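Local coordinates for protein metallo-carboxypeptidase (Pseudomonas aeruginosa, PDB 4A39) that probably acts as a zinc-dependent carboxypeptidase of the M14 family, removing residues from the C-terminal end of peptide substrates, at residues H170-V175 against D213-P218; H264-F269 against Y340-F345; E300-E305 against L380-D385. One frame throughout, in Å; residues are numbered along the deposited sequence.

Interaction 1: residues H170-V175 against D213-P218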
loop_
_atom_site.group_PDB
_atom_site.type_symbol
_atom_site.label_atom_id
_atom_site.label_comp_id
_atom_site.label_asym_id
_atom_site.label_seq_id
_atom_site.Cartn_x
_atom_site.Cartn_y
_atom_site.Cartn_z
ATOM N N HIS A 170 7.124 -6.141 -26.333
ATOM C CA HIS A 170 6.051 -5.272 -26.797
ATOM C C HIS A 170 4.992 -4.916 -25.761
ATOM O O HIS A 170 4.220 -3.978 -25.967
ATOM C CB HIS A 170 5.383 -5.901 -28.023
ATOM C CG HIS A 170 4.813 -7.261 -27.768
ATOM N ND1 HIS A 170 3.589 -7.456 -27.167
ATOM C CD2 HIS A 170 5.314 -8.496 -28.009
ATOM C CE1 HIS A 170 3.359 -8.752 -27.048
ATOM N NE2 HIS A 170 4.391 -9.405 -27.550
ATOM N N LEU A 171 4.944 -5.653 -24.655
ATOM C CA LEU A 171 3.947 -5.373 -23.626
ATOM C C LEU A 171 4.483 -4.450 -22.538
ATOM O O LEU A 171 5.664 -4.494 -22.205
ATOM C CB LEU A 171 3.459 -6.684 -22.997
ATOM C CG LEU A 171 2.768 -7.665 -23.950
ATOM C CD1 LEU A 171 2.402 -8.934 -23.206
ATOM C CD2 LEU A 171 1.526 -7.018 -24.545
ATOM N N LYS A 172 3.605 -3.610 -21.995
ATOM C CA LYS A 172 3.967 -2.674 -20.929
ATOM C C LYS A 172 3.102 -2.980 -19.718
ATOM O O LYS A 172 1.896 -2.738 -19.737
ATOM C CB LYS A 172 3.722 -1.225 -21.363
ATOM C CG LYS A 172 4.550 -0.767 -22.547
ATOM C CD LYS A 172 4.135 -1.462 -23.826
ATOM C CE LYS A 172 2.847 -0.890 -24.384
ATOM N NZ LYS A 172 2.526 -1.534 -25.692
ATOM N N LEU A 173 3.718 -3.513 -18.666
ATOM C CA LEU A 173 2.981 -3.868 -17.455
ATOM C C LEU A 173 3.248 -2.842 -16.357
ATOM O O LEU A 173 4.372 -2.730 -15.859
ATOM C CB LEU A 173 3.401 -5.261 -16.986
ATOM C CG LEU A 173 3.518 -6.340 -18.068
ATOM C CD1 LEU A 173 3.796 -7.669 -17.391
ATOM C CD2 LEU A 173 2.249 -6.419 -18.904
ATOM N N TRP A 174 2.205 -2.106 -15.984
ATOM C CA TRP A 174 2.316 -1.068 -14.968
ATOM C C TRP A 174 1.845 -1.445 -13.574
ATOM O O TRP A 174 0.774 -2.038 -13.394
ATOM C CB TRP A 174 1.538 0.174 -15.404
ATOM C CG TRP A 174 2.091 0.874 -16.601
ATOM C CD1 TRP A 174 2.127 0.415 -17.889
ATOM C CD2 TRP A 174 2.666 2.184 -16.624
ATOM N NE1 TRP A 174 2.688 1.365 -18.715
ATOM C CE2 TRP A 174 3.026 2.460 -17.963
ATOM C CE3 TRP A 174 2.912 3.154 -15.640
ATOM C CZ2 TRP A 174 3.619 3.669 -18.345
ATOM C CZ3 TRP A 174 3.502 4.357 -16.020
ATOM C CH2 TRP A 174 3.848 4.603 -17.364
ATOM N N VAL A 175 2.648 -1.065 -12.587
ATOM C CA VAL A 175 2.320 -1.299 -11.186
ATOM C C VAL A 175 2.705 -0.052 -10.396
ATOM O O VAL A 175 3.876 0.342 -10.395
ATOM C CB VAL A 175 3.107 -2.490 -10.610
ATOM C CG1 VAL A 175 2.673 -2.747 -9.174
ATOM C CG2 VAL A 175 2.871 -3.723 -11.464
ATOM N N ASP A 213 7.872 -5.516 -20.482
ATOM C CA ASP A 213 8.705 -4.621 -19.688
ATOM C C ASP A 213 7.836 -4.212 -18.506
ATOM O O ASP A 213 6.610 -4.139 -18.628
ATOM C CB ASP A 213 9.078 -3.349 -20.454
ATOM C CG ASP A 213 10.006 -3.605 -21.620
ATOM O OD1 ASP A 213 10.662 -4.664 -21.652
ATOM O OD2 ASP A 213 10.089 -2.722 -22.499
ATOM N N LEU A 214 8.459 -3.943 -17.365
ATOM C CA LEU A 214 7.699 -3.521 -16.197
ATOM C C LEU A 214 7.905 -2.033 -15.955
ATOM O O LEU A 214 9.031 -1.538 -16.015
ATOM C CB LEU A 214 8.138 -4.302 -14.959
ATOM C CG LEU A 214 8.163 -5.826 -15.089
ATOM C CD1 LEU A 214 8.606 -6.420 -13.764
ATOM C CD2 LEU A 214 6.792 -6.354 -15.487
ATOM N N TYR A 215 6.801 -1.327 -15.715
ATOM C CA TYR A 215 6.815 0.105 -15.421
ATOM C C TYR A 215 6.347 0.176 -13.971
ATOM O O TYR A 215 5.181 -0.097 -13.667
ATOM C CB TYR A 215 5.854 0.846 -16.351
ATOM C CG TYR A 215 6.352 0.935 -17.782
ATOM C CD1 TYR A 215 6.374 -0.192 -18.604
ATOM C CD2 TYR A 215 6.815 2.139 -18.305
ATOM C CE1 TYR A 215 6.845 -0.120 -19.915
ATOM C CE2 TYR A 215 7.287 2.224 -19.620
ATOM C CZ TYR A 215 7.297 1.091 -20.415
ATOM O OH TYR A 215 7.741 1.171 -21.718
ATOM N N LEU A 216 7.264 0.552 -13.084
ATOM C CA LEU A 216 6.988 0.570 -11.652
ATOM C C LEU A 216 7.124 1.914 -10.955
ATOM O O LEU A 216 8.092 2.638 -11.169
ATOM C CB LEU A 216 7.936 -0.410 -10.957
ATOM C CG LEU A 216 8.158 -1.782 -11.600
ATOM C CD1 LEU A 216 9.289 -2.499 -10.879
ATOM C CD2 LEU A 216 6.875 -2.592 -11.550
ATOM N N VAL A 217 6.153 2.226 -10.102
ATOM C CA VAL A 217 6.188 3.452 -9.306
ATOM C C VAL A 217 6.067 3.000 -7.853
ATOM O O VAL A 217 4.965 2.782 -7.359
ATOM C CB VAL A 217 5.012 4.401 -9.624
ATOM C CG1 VAL A 217 5.063 5.606 -8.690
ATOM C CG2 VAL A 217 5.086 4.870 -11.078
ATOM N N PRO A 218 7.206 2.842 -7.155
ATOM C CA PRO A 218 7.258 2.409 -5.753
ATOM C C PRO A 218 6.416 3.211 -4.762
ATOM O O PRO A 218 5.878 2.643 -3.807
ATOM C CB PRO A 218 8.746 2.474 -5.428
ATOM C CG PRO A 218 9.374 2.117 -6.738
ATOM C CD PRO A 218 8.567 2.942 -7.712
#

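Interaction 2: residues H264-F269 against Y340-F345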
loop_
_atom_site.group_PDB
_atom_site.type_symbol
_atom_site.label_atom_id
_atom_site.label_comp_id
_atom_site.label_asym_id
_atom_site.label_seq_id
_atom_site.Cartn_x
_atom_site.Cartn_y
_atom_site.Cartn_z
ATOM N N HIS A 264 4.004 5.910 -23.378
ATOM C CA HIS A 264 4.506 4.556 -23.555
ATOM C C HIS A 264 3.460 3.479 -23.790
ATOM O O HIS A 264 3.782 2.433 -24.354
ATOM C CB HIS A 264 5.381 4.151 -22.365
ATOM C CG HIS A 264 6.485 5.113 -22.072
ATOM N ND1 HIS A 264 6.311 6.242 -21.301
ATOM C CD2 HIS A 264 7.778 5.121 -22.467
ATOM C CE1 HIS A 264 7.454 6.899 -21.225
ATOM N NE2 HIS A 264 8.360 6.238 -21.921
ATOM N N GLY A 265 2.222 3.706 -23.366
ATOM C CA GLY A 265 1.179 2.707 -23.558
ATOM C C GLY A 265 1.064 1.820 -22.335
ATOM O O GLY A 265 2.012 1.721 -21.546
ATOM N N VAL A 266 -0.092 1.174 -22.185
ATOM C CA VAL A 266 -0.368 0.308 -21.042
ATOM C C VAL A 266 -1.086 -0.979 -21.459
ATOM O O VAL A 266 -2.099 -0.929 -22.154
ATOM C CB VAL A 266 -1.266 1.039 -20.006
ATOM C CG1 VAL A 266 -1.506 0.144 -18.798
ATOM C CG2 VAL A 266 -0.622 2.356 -19.582
ATOM N N ASP A 267 -0.568 -2.126 -21.019
ATOM C CA ASP A 267 -1.180 -3.415 -21.342
ATOM C C ASP A 267 -1.612 -4.181 -20.088
ATOM O O ASP A 267 -2.186 -5.266 -20.172
ATOM C CB ASP A 267 -0.216 -4.261 -22.181
ATOM C CG ASP A 267 0.175 -3.572 -23.477
ATOM O OD1 ASP A 267 -0.734 -3.252 -24.276
ATOM O OD2 ASP A 267 1.383 -3.346 -23.694
ATOM N N LEU A 268 -1.336 -3.597 -18.928
ATOM C CA LEU A 268 -1.693 -4.181 -17.639
ATOM C C LEU A 268 -1.500 -3.096 -16.598
ATOM O O LEU A 268 -0.531 -2.337 -16.667
ATOM C CB LEU A 268 -0.781 -5.358 -17.288
ATOM C CG LEU A 268 -0.992 -5.879 -15.860
ATOM C CD1 LEU A 268 -2.147 -6.866 -15.845
ATOM C CD2 LEU A 268 0.272 -6.536 -15.350
ATOM N N PHE A 269 -2.412 -3.016 -15.635
ATOM C CA PHE A 269 -2.293 -2.007 -14.592
ATOM C C PHE A 269 -2.728 -2.523 -13.232
ATOM O O PHE A 269 -3.856 -2.984 -13.068
ATOM C CB PHE A 269 -3.130 -0.774 -14.935
ATOM C CG PHE A 269 -3.093 0.294 -13.876
ATOM C CD1 PHE A 269 -1.905 0.968 -13.589
ATOM C CD2 PHE A 269 -4.235 0.613 -13.154
ATOM C CE1 PHE A 269 -1.863 1.944 -12.595
ATOM C CE2 PHE A 269 -4.205 1.589 -12.155
ATOM C CZ PHE A 269 -3.020 2.256 -11.875
ATOM N N TYR A 340 -7.013 2.520 -21.661
ATOM C CA TYR A 340 -6.084 1.674 -22.400
ATOM C C TYR A 340 -6.601 0.280 -22.746
ATOM O O TYR A 340 -5.885 -0.508 -23.373
ATOM C CB TYR A 340 -4.765 1.593 -21.625
ATOM C CG TYR A 340 -4.098 2.946 -21.526
ATOM C CD1 TYR A 340 -3.375 3.464 -22.600
ATOM C CD2 TYR A 340 -4.272 3.749 -20.401
ATOM C CE1 TYR A 340 -2.847 4.752 -22.559
ATOM C CE2 TYR A 340 -3.748 5.044 -20.349
ATOM C CZ TYR A 340 -3.041 5.535 -21.432
ATOM O OH TYR A 340 -2.538 6.816 -21.400
ATOM N N ASP A 341 -7.844 -0.005 -22.361
ATOM C CA ASP A 341 -8.475 -1.299 -22.634
ATOM C C ASP A 341 -7.566 -2.440 -22.174
ATOM O O ASP A 341 -7.308 -3.387 -22.920
ATOM C CB ASP A 341 -8.758 -1.433 -24.134
ATOM C CG ASP A 341 -9.568 -2.674 -24.473
ATOM O OD1 ASP A 341 -10.338 -3.145 -23.607
ATOM O OD2 ASP A 341 -9.438 -3.169 -25.617
ATOM N N CYS A 342 -7.098 -2.354 -20.933
ATOM C CA CYS A 342 -6.198 -3.371 -20.402
ATOM C C CYS A 342 -6.715 -3.974 -19.114
ATOM O O CYS A 342 -7.589 -3.413 -18.454
ATOM C CB CYS A 342 -4.822 -2.757 -20.117
ATOM S SG CYS A 342 -4.839 -1.489 -18.807
ATOM N N LEU A 343 -6.163 -5.129 -18.762
ATOM C CA LEU A 343 -6.522 -5.791 -17.517
ATOM C C LEU A 343 -6.062 -4.822 -16.432
ATOM O O LEU A 343 -4.927 -4.334 -16.469
ATOM C CB LEU A 343 -5.776 -7.121 -17.393
ATOM C CG LEU A 343 -5.930 -7.878 -16.069
ATOM C CD1 LEU A 343 -7.401 -8.193 -15.825
ATOM C CD2 LEU A 343 -5.115 -9.161 -16.116
ATOM N N ALA A 344 -6.942 -4.533 -15.479
ATOM C CA ALA A 344 -6.617 -3.597 -14.410
ATOM C C ALA A 344 -7.286 -3.985 -13.104
ATOM O O ALA A 344 -8.468 -4.325 -13.081
ATOM C CB ALA A 344 -7.050 -2.187 -14.802
ATOM N N PHE A 345 -6.527 -3.903 -12.017
ATOM C CA PHE A 345 -7.026 -4.243 -10.691
ATOM C C PHE A 345 -6.508 -3.305 -9.618
ATOM O O PHE A 345 -5.429 -2.714 -9.745
ATOM C CB PHE A 345 -6.548 -5.630 -10.250
ATOM C CG PHE A 345 -7.312 -6.787 -10.823
ATOM C CD1 PHE A 345 -8.639 -7.008 -10.473
ATOM C CD2 PHE A 345 -6.671 -7.710 -11.643
ATOM C CE1 PHE A 345 -9.315 -8.139 -10.924
ATOM C CE2 PHE A 345 -7.338 -8.842 -12.100
ATOM C CZ PHE A 345 -8.660 -9.056 -11.739
HETATM O O HOH W 1 -4.591 -6.268 -21.001
#

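Interaction 3: residues E300-E305 against L380-D385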
loop_
_atom_site.group_PDB
_atom_site.type_symbol
_atom_site.label_atom_id
_atom_site.label_comp_id
_atom_site.label_asym_id
_atom_site.label_seq_id
_atom_site.Cartn_x
_atom_site.Cartn_y
_atom_site.Cartn_z
ATOM N N GLU A 300 -9.781 -11.058 -15.973
ATOM C CA GLU A 300 -9.858 -10.822 -14.536
ATOM C C GLU A 300 -10.031 -12.167 -13.834
ATOM O O GLU A 300 -9.406 -12.419 -12.808
ATOM C CB GLU A 300 -11.020 -9.876 -14.196
ATOM C CG GLU A 300 -10.872 -8.488 -14.807
ATOM C CD GLU A 300 -11.911 -7.496 -14.311
ATOM O OE1 GLU A 300 -12.977 -7.938 -13.839
ATOM O OE2 GLU A 300 -11.665 -6.269 -14.402
ATOM N N GLN A 301 -10.858 -13.036 -14.410
ATOM C CA GLN A 301 -11.103 -14.363 -13.847
ATOM C C GLN A 301 -9.789 -15.145 -13.844
ATOM O O GLN A 301 -9.422 -15.765 -12.841
ATOM C CB GLN A 301 -12.153 -15.102 -14.690
ATOM C CG GLN A 301 -12.998 -16.132 -13.950
ATOM C CD GLN A 301 -12.199 -17.287 -13.397
ATOM O OE1 GLN A 301 -11.471 -17.960 -14.125
ATOM N NE2 GLN A 301 -12.343 -17.537 -12.100
ATOM N N ARG A 302 -9.080 -15.105 -14.971
ATOM C CA ARG A 302 -7.798 -15.796 -15.109
ATOM C C ARG A 302 -6.779 -15.348 -14.056
ATOM O O ARG A 302 -6.123 -16.175 -13.417
ATOM C CB ARG A 302 -7.223 -15.547 -16.506
ATOM C CG ARG A 302 -7.966 -16.255 -17.629
ATOM C CD ARG A 302 -7.589 -17.724 -17.689
ATOM N NE ARG A 302 -6.172 -17.908 -17.991
ATOM C CZ ARG A 302 -5.347 -18.665 -17.272
ATOM N NH1 ARG A 302 -5.798 -19.315 -16.203
ATOM N NH2 ARG A 302 -4.072 -18.776 -17.621
ATOM N N PHE A 303 -6.653 -14.036 -13.884
ATOM C CA PHE A 303 -5.717 -13.457 -12.925
ATOM C C PHE A 303 -6.018 -13.891 -11.491
ATOM O O PHE A 303 -5.120 -14.316 -10.756
ATOM C CB PHE A 303 -5.762 -11.926 -13.011
ATOM C CG PHE A 303 -4.776 -11.234 -12.112
ATOM C CD1 PHE A 303 -5.099 -10.959 -10.784
ATOM C CD2 PHE A 303 -3.523 -10.859 -12.586
ATOM C CE1 PHE A 303 -4.194 -10.323 -9.942
ATOM C CE2 PHE A 303 -2.609 -10.220 -11.752
ATOM C CZ PHE A 303 -2.947 -9.952 -10.424
ATOM N N ARG A 304 -7.280 -13.773 -11.090
ATOM C CA ARG A 304 -7.677 -14.144 -9.737
ATOM C C ARG A 304 -7.448 -15.625 -9.443
ATOM O O ARG A 304 -6.971 -15.986 -8.368
ATOM C CB ARG A 304 -9.153 -13.804 -9.501
ATOM C CG ARG A 304 -9.435 -12.327 -9.267
ATOM C CD ARG A 304 -10.914 -12.099 -8.986
ATOM N NE ARG A 304 -11.212 -10.721 -8.609
ATOM C CZ ARG A 304 -12.067 -9.938 -9.260
ATOM N NH1 ARG A 304 -12.706 -10.395 -10.331
ATOM N NH2 ARG A 304 -12.279 -8.697 -8.844
ATOM N N GLU A 305 -7.776 -16.469 -10.419
ATOM C CA GLU A 305 -7.624 -17.920 -10.273
ATOM C C GLU A 305 -6.163 -18.335 -10.157
ATOM O O GLU A 305 -5.796 -19.139 -9.291
ATOM C CB GLU A 305 -8.275 -18.633 -11.462
ATOM C CG GLU A 305 -8.577 -20.105 -11.209
ATOM C CD GLU A 305 -9.455 -20.717 -12.286
ATOM O OE1 GLU A 305 -10.011 -19.958 -13.110
ATOM O OE2 GLU A 305 -9.593 -21.961 -12.300
ATOM N N LEU A 380 1.670 -13.016 -13.469
ATOM C CA LEU A 380 1.820 -12.281 -14.721
ATOM C C LEU A 380 2.600 -13.090 -15.753
ATOM O O LEU A 380 2.358 -12.971 -16.958
ATOM C CB LEU A 380 2.525 -10.942 -14.480
ATOM C CG LEU A 380 1.790 -9.930 -13.595
ATOM C CD1 LEU A 380 2.625 -8.664 -13.478
ATOM C CD2 LEU A 380 0.420 -9.616 -14.181
ATOM N N ALA A 381 3.534 -13.911 -15.281
ATOM C CA ALA A 381 4.340 -14.737 -16.173
ATOM C C ALA A 381 3.464 -15.754 -16.901
ATOM O O ALA A 381 3.684 -16.047 -18.079
ATOM C CB ALA A 381 5.426 -15.455 -15.382
ATOM N N VAL A 382 2.471 -16.289 -16.196
ATOM C CA VAL A 382 1.558 -17.273 -16.773
ATOM C C VAL A 382 0.569 -16.656 -17.759
ATOM O O VAL A 382 0.228 -17.268 -18.773
ATOM C CB VAL A 382 0.738 -17.988 -15.672
ATOM C CG1 VAL A 382 -0.273 -18.942 -16.303
ATOM C CG2 VAL A 382 1.669 -18.741 -14.741
ATOM N N LEU A 383 0.121 -15.442 -17.463
ATOM C CA LEU A 383 -0.861 -14.749 -18.292
ATOM C C LEU A 383 -0.301 -13.872 -19.407
ATOM O O LEU A 383 -1.066 -13.349 -20.214
ATOM C CB LEU A 383 -1.746 -13.858 -17.413
ATOM C CG LEU A 383 -2.345 -14.421 -16.125
ATOM C CD1 LEU A 383 -3.155 -13.329 -15.443
ATOM C CD2 LEU A 383 -3.217 -15.624 -16.432
ATOM N N VAL A 384 1.017 -13.706 -19.460
ATOM C CA VAL A 384 1.619 -12.827 -20.458
ATOM C C VAL A 384 1.109 -12.965 -21.897
ATOM O O VAL A 384 0.850 -11.957 -22.556
ATOM C CB VAL A 384 3.166 -12.946 -20.449
ATOM C CG1 VAL A 384 3.608 -14.226 -21.131
ATOM C CG2 VAL A 384 3.778 -11.724 -21.117
ATOM N N ASP A 385 0.950 -14.193 -22.383
ATOM C CA ASP A 385 0.479 -14.401 -23.753
ATOM C C ASP A 385 -1.004 -14.096 -23.961
ATOM O O ASP A 385 -1.482 -14.067 -25.100
ATOM C CB ASP A 385 0.749 -15.841 -24.201
ATOM C CG ASP A 385 2.223 -16.187 -24.200
ATOM O OD1 ASP A 385 3.019 -15.381 -24.719
ATOM O OD2 ASP A 385 2.586 -17.271 -23.690
#

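Interaction 1: residues H170-V175 against D213-P218
Tyr-215 lies against Trp-174 as an offset stack, its ring centroid 4.6 Å from that of the indole five-membered ring and the two planes only 14° apart. The overlap is displaced, so that CB of Tyr-215, rather than its ring, sits over the middle of the indole; it is 3.5 Å from CD2 of Trp-174. Further out, CD2 of the tyrosine reaches CZ2 of the tryptophan. In both residues CG is turned beside the backbone N (chi1 -72° in Tyr-215, -66° in Trp-174), and this shared turn, with similar chi2 values, lets the rings lie nearly flat on one another. Lys-172 runs alongside the tyrosine in the same direction, with Lys-172 CG 3.6 Å from Tyr-215 CE1. The lysine then bends away, so that NZ meets the carbonyl O of His-170 and makes a salt bridge with Asp-267. The polar ends of the stack are also held from outside: Tyr-215 OH bonds to Arg-162, Trp-174 NE1 to the carbonyl of Gly-265.

The two strands are parallel neighbours, joined in the chain through helices 185-196 and 203-211 in a beta-alpha-beta crossover of the mixed sheet of the carboxypeptidase domain. Tyr-215 takes part in the ladder at both backbone ends: its N donates to Leu-173 O at 2.8 Å, and its O receives Val-175 N at 2.9 Å. Leu-171 O, Asp-213 O and Val-175 O accept the other three bonds of the ladder.

On the opposite sheet face, the one bearing Leu-173 and Val-175, contacts are aliphatic. Leu-173 CD1 meets Leu-214 CD2 at 3.8 Å. Val-175 lies beside Leu-216, with Val-175 CB 3.9 Å from Leu-216 CD2. Helix 185-196 packs here, setting Met-190 against Val-175 and Leu-193 against Leu-216.

Interaction 2: residues H264-F269 against Y340-F345
Val-266 has CG1 anti to its own N (chi1 -178°), which leaves CG2 beside that N and directed over the ring of Tyr-340; the tyrosine, its CG turned beside the backbone N, offers a face to it. The result is a CH-pi contact, with Val-266 CG2 4.0 Å from the Tyr-340 ring centroid and close to the ring normal. With chi1 at 65° the Cys-342 sulfur is turned in toward Val-266, where SG meets the other methyl, CG1, at 3.7 Å.

Asp-267 O and Leu-343 N stand 4.2 Å apart, too far for a direct bond, and a water bridges them, donating to the carbonyl at 2.7 Å and accepting from the amide. Beyond it parallel pairing takes over: Phe-269 N donates to Leu-343 O at 3.0 Å, and Phe-269 O receives Phe-345 N. Leu-268 CD1 and Leu-343 CD2 pack side by side on one sheet face; the Phe-269 ring turns its edge to Ala-344 CB on the other.

Here the chain runs from helices 252-264 and 332-340 into strands 268-275 and 343-350, adjacent and parallel in the M14 fold, which lead to zinc ligand His-273 and to Glu-348, the predicted proton donor/acceptor.

Interaction 3: residues E300-E305 against L380-D385
Two helices of the carboxypeptidase domain, 294-308 and the C-terminal 366-383, pack against each other here through a small apolar patch that is edged by charge. Leu-383 is the centre of it, and its two methyls divide the work. CD1 goes to Phe-303, lying 3.6 Å from CA and 3.8 Å from ring atom CD2 of that residue. CD2 lies over one face of the Arg-302 guanidinium, toward its rim and 3.5 Å from NH2, the two side chains running past each other in opposite directions. Val-382 CG1 adds a looser touch on the same nitrogen at 4.0 Å.

Phe-303 has CG anti to the backbone N (chi1 -177°), and the ring extends far enough for CE2 to meet CD2 of Leu-380 at 3.9 Å, the methyl lying in the ring plane at its edge. Arg-302 is folded at chi2 and chi3, which lays its flat end along the leucine instead of sending it straight outward.

The guanidinium is paired through salt bridges, NH1 with Glu-306 and NE with Glu-386. With NE and NH1 engaged by carboxylates, the cation can present a flat face to Leu-383. Between the two segments the contact is apolar packing, while the Glu-386 salt bridge ties the arginine to the chain just beyond Asp-385.

Overall arrangement
Interactions 1 and 2 are consecutive parts of one sheet: strand 171-177 pairs with 212-217 on one side and with 268-275 on the other, where Trp-174 N probably donates to Leu-268 O at 2.8 Å. Their centres are about 9 Å apart. Interaction 3 belongs to the helices over that sheet. Its Phe-303 ring meets Phe-345 of interaction 2, CD1 to CE2 at 3.4 Å, and its Leu-380 CD1 lies 4.2 Å from Leu-173 CD1 of interaction 1. Of the three contacts, interaction 2 comes nearest the active site: the Phe-345 side chain is about 9 Å from the bound inhibitor, (2-guanidinoethylmercapto)succinic acid, and that of Phe-269 about 11 Å from the zinc ion.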